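Side-chain contacts in fibrillarin-like rRNA/tRNA 2'-O-methyltransferase (PDB 1FBN), which probably transfers methyl groups from S-adenosyl-L-methionine to ribose 2'-hydroxyls of rRNA and tRNA at sites chosen by a guide RNA: residues A157-L160 with I161-K165; K179-S182 with I183-T186. All coordinates share one frame; numbering follows the deposited sequence.

Interaction 1. Residues A157-L160 with I161-K165; sequences AEIL and IKNAK
Successive i-to-i+4 backbone bonds join A157-L160 to I161-K165 as one alpha-helical turn after another, K162 N reaching E158 O at 2.8 Å. The turns belong to helix 156-167, which packs on the mixed sheet of a Rossmann-like methyltransferase fold. The carbonyl of I159 is gripped twice by one residue: N163 N binds I159 O at 3.0 Å, and N163 ND2 binds the same oxygen at 2.8 Å, nearly straight at 169°, the two donors coming from opposite faces of the carbonyl plane. CG of N163 stands beside its backbone N (chi1 -81°), which turns the amide back along the helix, with I159 O only 5° out of the amide plane. ND2 also bonds to A131 O and OD1 to Y137 OH, tying the buried amide to the neighbouring loop. A leucine in place of N163 would probably leave A131 O and Y137 OH without their mates and reduce I159 O to its main-chain partner. On the same inward face, L160 touches I147 and E149 of strand 144-149 and L200 of helix 189-203. On the outer side E158 and K162 run side by side in a long salt bridge, OE1 to NZ 3.5 Å, while K162 NZ also bonds to N132 OD1.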
ATOM      1  N   ALA A 157       7.771  12.858  -1.621  1.00 19.87           N
ATOM      2  CA  ALA A 157       8.832  12.392  -0.729  1.00 20.90           C
ATOM      3  C   ALA A 157       8.837  13.151   0.600  1.00 21.75           C
ATOM      4  O   ALA A 157       8.854  12.529   1.663  1.00 21.43           O
ATOM      5  CB  ALA A 157      10.203  12.481  -1.407  1.00 18.14           C
ATOM      6  N   GLU A 158       8.790  14.483   0.548  1.00 23.89           N
ATOM      7  CA  GLU A 158       8.793  15.274   1.778  1.00 25.47           C
ATOM      8  C   GLU A 158       7.539  14.980   2.600  1.00 23.47           C
ATOM      9  O   GLU A 158       7.573  15.058   3.825  1.00 24.67           O
ATOM     10  CB  GLU A 158       8.919  16.780   1.497  1.00 31.16           C
ATOM     11  CG  GLU A 158       7.659  17.441   0.958  1.00 43.27           C
ATOM     12  CD  GLU A 158       7.632  18.948   1.180  1.00 50.30           C
ATOM     13  OE1 GLU A 158       7.167  19.379   2.259  1.00 53.38           O
ATOM     14  OE2 GLU A 158       8.066  19.699   0.276  1.00 51.57           O
ATOM     15  N   ILE A 159       6.446  14.624   1.926  1.00 20.73           N
ATOM     16  CA  ILE A 159       5.205  14.291   2.623  1.00 20.10           C
ATOM     17  C   ILE A 159       5.408  13.017   3.447  1.00 19.34           C
ATOM     18  O   ILE A 159       4.953  12.944   4.587  1.00 20.36           O
ATOM     19  CB  ILE A 159       3.998  14.107   1.655  1.00 20.98           C
ATOM     20  CG1 ILE A 159       3.538  15.459   1.101  1.00 18.82           C
ATOM     21  CG2 ILE A 159       2.828  13.436   2.380  1.00 18.71           C
ATOM     22  CD1 ILE A 159       2.399  15.346   0.105  1.00 17.57           C
ATOM     23  N   LEU A 160       6.098  12.027   2.879  1.00 16.70           N
ATOM     24  CA  LEU A 160       6.354  10.775   3.590  1.00 17.18           C
ATOM     25  C   LEU A 160       7.236  11.053   4.797  1.00 18.39           C
ATOM     26  O   LEU A 160       7.001  10.516   5.878  1.00 18.79           O
ATOM     27  CB  LEU A 160       7.047   9.750   2.684  1.00 18.32           C
ATOM     28  CG  LEU A 160       7.349   8.368   3.294  1.00 19.32           C
ATOM     29  CD1 LEU A 160       6.055   7.610   3.555  1.00 17.92           C
ATOM     30  CD2 LEU A 160       8.238   7.557   2.370  1.00 17.04           C
ATOM     31  N   ILE A 161       8.238  11.911   4.603  1.00 20.13           N
ATOM     32  CA  ILE A 161       9.183  12.277   5.658  1.00 20.32           C
ATOM     33  C   ILE A 161       8.477  13.026   6.774  1.00 21.64           C
ATOM     34  O   ILE A 161       8.693  12.743   7.950  1.00 23.46           O
ATOM     35  CB  ILE A 161      10.346  13.145   5.107  1.00 21.13           C
ATOM     36  CG1 ILE A 161      11.225  12.311   4.170  1.00 19.29           C
ATOM     37  CG2 ILE A 161      11.185  13.712   6.250  1.00 20.16           C
ATOM     38  CD1 ILE A 161      12.219  13.128   3.376  1.00 20.99           C
ATOM     39  N   LYS A 162       7.605  13.955   6.395  1.00 21.92           N
ATOM     40  CA  LYS A 162       6.851  14.751   7.360  1.00 24.20           C
ATOM     41  C   LYS A 162       5.941  13.847   8.200  1.00 22.50           C
ATOM     42  O   LYS A 162       5.883  13.969   9.425  1.00 24.55           O
ATOM     43  CB  LYS A 162       6.021  15.806   6.625  1.00 26.27           C
ATOM     44  CG  LYS A 162       5.612  16.984   7.480  1.00 34.60           C
ATOM     45  CD  LYS A 162       4.770  17.985   6.694  1.00 36.65           C
ATOM     46  CE  LYS A 162       5.491  18.497   5.464  1.00 35.21           C
ATOM     47  NZ  LYS A 162       4.651  19.474   4.733  1.00 36.22           N
ATOM     48  N   ASN A 163       5.259  12.919   7.537  1.00 20.04           N
ATOM     49  CA  ASN A 163       4.367  11.994   8.221  1.00 19.94           C
ATOM     50  C   ASN A 163       5.121  10.959   9.051  1.00 19.22           C
ATOM     51  O   ASN A 163       4.611  10.483  10.062  1.00 19.59           O
ATOM     52  CB  ASN A 163       3.433  11.320   7.218  1.00 21.43           C
ATOM     53  CG  ASN A 163       2.251  12.198   6.847  1.00 20.78           C
ATOM     54  OD1 ASN A 163       1.174  12.076   7.434  1.00 23.58           O
ATOM     55  ND2 ASN A 163       2.448  13.097   5.885  1.00 18.50           N
ATOM     56  N   ALA A 164       6.338  10.622   8.624  1.00 19.18           N
ATOM     57  CA  ALA A 164       7.171   9.661   9.342  1.00 19.06           C
ATOM     58  C   ALA A 164       7.625  10.269  10.671  1.00 21.69           C
ATOM     59  O   ALA A 164       7.603   9.601  11.707  1.00 22.99           O
ATOM     60  CB  ALA A 164       8.375   9.268   8.498  1.00 18.67           C
ATOM     61  N   LYS A 165       8.018  11.543  10.636  1.00 20.85           N
ATOM     62  CA  LYS A 165       8.459  12.254  11.838  1.00 21.74           C
ATOM     63  C   LYS A 165       7.325  12.268  12.853  1.00 22.16           C
ATOM     64  O   LYS A 165       7.530  12.006  14.034  1.00 24.54           O
ATOM     65  CB  LYS A 165       8.839  13.705  11.517  1.00 22.35           C
ATOM     66  CG  LYS A 165      10.123  13.908  10.720  1.00 23.87           C
ATOM     67  CD  LYS A 165      10.300  15.403  10.432  1.00 30.15           C
ATOM     68  CE  LYS A 165      11.484  15.709   9.526  1.00 29.96           C
ATOM     69  NZ  LYS A 165      12.782  15.485  10.206  1.00 37.58           N
TER

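Interaction 2. Residues K179-S182 with I183-T186; sequences KARS and IDVT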
ATOM      1  N   LYS A 179       5.717   7.912  -8.982  1.00 20.67           N
ATOM      2  CA  LYS A 179       5.504   8.101 -10.411  1.00 20.05           C
ATOM      3  C   LYS A 179       6.511   9.185 -10.804  1.00 20.51           C
ATOM      4  O   LYS A 179       6.346  10.352 -10.440  1.00 19.19           O
ATOM      5  CB  LYS A 179       4.080   8.593 -10.675  1.00 19.01           C
ATOM      6  CG  LYS A 179       3.805   8.918 -12.129  1.00 21.61           C
ATOM      7  CD  LYS A 179       2.398   9.450 -12.325  1.00 24.67           C
ATOM      8  CE  LYS A 179       2.157   9.832 -13.774  1.00 27.60           C
ATOM      9  NZ  LYS A 179       0.770  10.327 -13.973  1.00 30.05           N
ATOM     10  N   ALA A 180       7.567   8.789 -11.511  1.00 20.48           N
ATOM     11  CA  ALA A 180       8.620   9.718 -11.923  1.00 20.25           C
ATOM     12  C   ALA A 180       8.120  10.994 -12.601  1.00 19.86           C
ATOM     13  O   ALA A 180       8.547  12.093 -12.250  1.00 19.53           O
ATOM     14  CB  ALA A 180       9.627   9.009 -12.820  1.00 19.34           C
ATOM     15  N   ARG A 181       7.205  10.844 -13.553  1.00 19.86           N
ATOM     16  CA  ARG A 181       6.668  11.979 -14.294  1.00 21.37           C
ATOM     17  C   ARG A 181       5.840  12.969 -13.470  1.00 22.64           C
ATOM     18  O   ARG A 181       5.569  14.078 -13.933  1.00 23.86           O
ATOM     19  CB  ARG A 181       5.867  11.490 -15.499  1.00 22.45           C
ATOM     20  CG  ARG A 181       6.692  10.774 -16.564  1.00 27.29           C
ATOM     21  CD  ARG A 181       7.352  11.734 -17.540  1.00 30.34           C
ATOM     22  NE  ARG A 181       8.487  12.428 -16.950  1.00 37.11           N
ATOM     23  CZ  ARG A 181       9.743  12.320 -17.381  1.00 37.01           C
ATOM     24  NH1 ARG A 181      10.041  11.545 -18.418  1.00 35.41           N
ATOM     25  NH2 ARG A 181      10.707  12.978 -16.758  1.00 36.22           N
ATOM     26  N   SER A 182       5.431  12.578 -12.264  1.00 22.19           N
ATOM     27  CA  SER A 182       4.658  13.481 -11.406  1.00 23.69           C
ATOM     28  C   SER A 182       5.595  14.449 -10.676  1.00 24.26           C
ATOM     29  O   SER A 182       5.150  15.423 -10.068  1.00 25.64           O
ATOM     30  CB  SER A 182       3.810  12.700 -10.391  1.00 22.09           C
ATOM     31  OG  SER A 182       4.602  12.115  -9.371  1.00 23.45           O
ATOM     32  N   ILE A 183       6.894  14.168 -10.752  1.00 24.64           N
ATOM     33  CA  ILE A 183       7.927  14.982 -10.119  1.00 24.86           C
ATOM     34  C   ILE A 183       8.654  15.858 -11.139  1.00 26.39           C
ATOM     35  O   ILE A 183       8.925  17.034 -10.882  1.00 28.47           O
ATOM     36  CB  ILE A 183       8.936  14.073  -9.385  1.00 26.66           C
ATOM     37  CG1 ILE A 183       8.235  13.408  -8.198  1.00 25.14           C
ATOM     38  CG2 ILE A 183      10.166  14.862  -8.935  1.00 25.27           C
ATOM     39  CD1 ILE A 183       8.949  12.216  -7.665  1.00 28.62           C
ATOM     40  N   ASP A 184       8.922  15.296 -12.313  1.00 26.19           N
ATOM     41  CA  ASP A 184       9.627  16.018 -13.365  1.00 25.95           C
ATOM     42  C   ASP A 184       9.217  15.448 -14.725  1.00 26.18           C
ATOM     43  O   ASP A 184       9.157  14.232 -14.898  1.00 24.17           O
ATOM     44  CB  ASP A 184      11.134  15.856 -13.152  1.00 25.31           C
ATOM     45  CG  ASP A 184      11.948  16.901 -13.877  1.00 28.56           C
ATOM     46  OD1 ASP A 184      12.022  16.854 -15.120  1.00 31.28           O
ATOM     47  OD2 ASP A 184      12.541  17.760 -13.195  1.00 31.58           O
ATOM     48  N   VAL A 185       8.926  16.330 -15.682  1.00 28.22           N
ATOM     49  CA  VAL A 185       8.517  15.908 -17.024  1.00 30.09           C
ATOM     50  C   VAL A 185       9.639  15.955 -18.069  1.00 31.30           C
ATOM     51  O   VAL A 185       9.428  15.587 -19.228  1.00 31.94           O
ATOM     52  CB  VAL A 185       7.326  16.754 -17.548  1.00 29.65           C
ATOM     53  CG1 VAL A 185       6.110  16.566 -16.656  1.00 30.26           C
ATOM     54  CG2 VAL A 185       7.710  18.227 -17.630  1.00 26.75           C
ATOM     55  N   THR A 186      10.830  16.375 -17.657  1.00 31.60           N
ATOM     56  CA  THR A 186      11.958  16.480 -18.575  1.00 33.62           C
ATOM     57  C   THR A 186      13.080  15.489 -18.283  1.00 33.03           C
ATOM     58  O   THR A 186      13.566  14.816 -19.191  1.00 33.08           O
ATOM     59  CB  THR A 186      12.554  17.908 -18.561  1.00 37.27           C
ATOM     60  OG1 THR A 186      11.502  18.871 -18.728  1.00 39.98           O
ATOM     61  CG2 THR A 186      13.570  18.074 -19.689  1.00 37.40           C
TER
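R181 reaches forward to D184 and grips a backbone oxygen rather than the carboxylate: R181 NE lies 2.8 Å and NH2 2.7 Å from D184 O. Both nitrogens approach side-on and share that one atom, which lies in the guanidinium plane, at its edge. From the oxygen's side the two bonds differ, since NE comes in the carbonyl plane on a lone pair and NH2 stands 48° above it. Bends at chi2 and chi3 (-84° and 74°) fold the arginine chain back far enough to do this. One guanidinium face carries the backbone C of V185, set toward the rim, and NH2 also bonds to K187 O. The carboxylate of D184 stays beyond salt-bridge range of the arginine, with R181 NH2 4.4 Å from D184 OD1.

The compact part is the turn just after strand 172-179. A180 O accepts from I183 N at 3.0 Å and from D184 N at 3.2 Å, and K179 O likewise takes two donors, S182 N and S182 OG, the hydroxyl at 2.7 Å. This turn, with helical backbone angles at 180-182, is followed by an Asx turn, in which D184 OD1 accepts from T186 N; OD1 also receives K187 N, so two successive backbone N-H groups meet it just ahead of helix 189-203. The buried A180 side chain touches F193 of that helix, and I183 touches Q196.

The outer side is much sparser. V185 and T186 are exposed, and V185 meets K179-S182 with its side chain through CG1, 3.7 Å from R181 O.

How the interactions relate
Interaction 1 precedes interaction 2 along the chain, and strand 172-179 leads from one toward the other, ending at K179, the first residue of interaction 2. Their centres are 19 Å apart and their nearest atoms about 6 Å, without touching. Helix 189-203 links them indirectly: A157 and L160 pack on it from interaction 1, and A180, R181, I183 and D184 from interaction 2, with Q196 touched by both A157 and I183. Each also borders the predicted S-adenosyl-L-methionine site. The side chain of I159 lies about 4 Å from those of A131 and Q153, and that of S182 about 4 Å from that of A152. These separations place the buried helix and the more exposed loop next to different parts of the probable cofactor pocket.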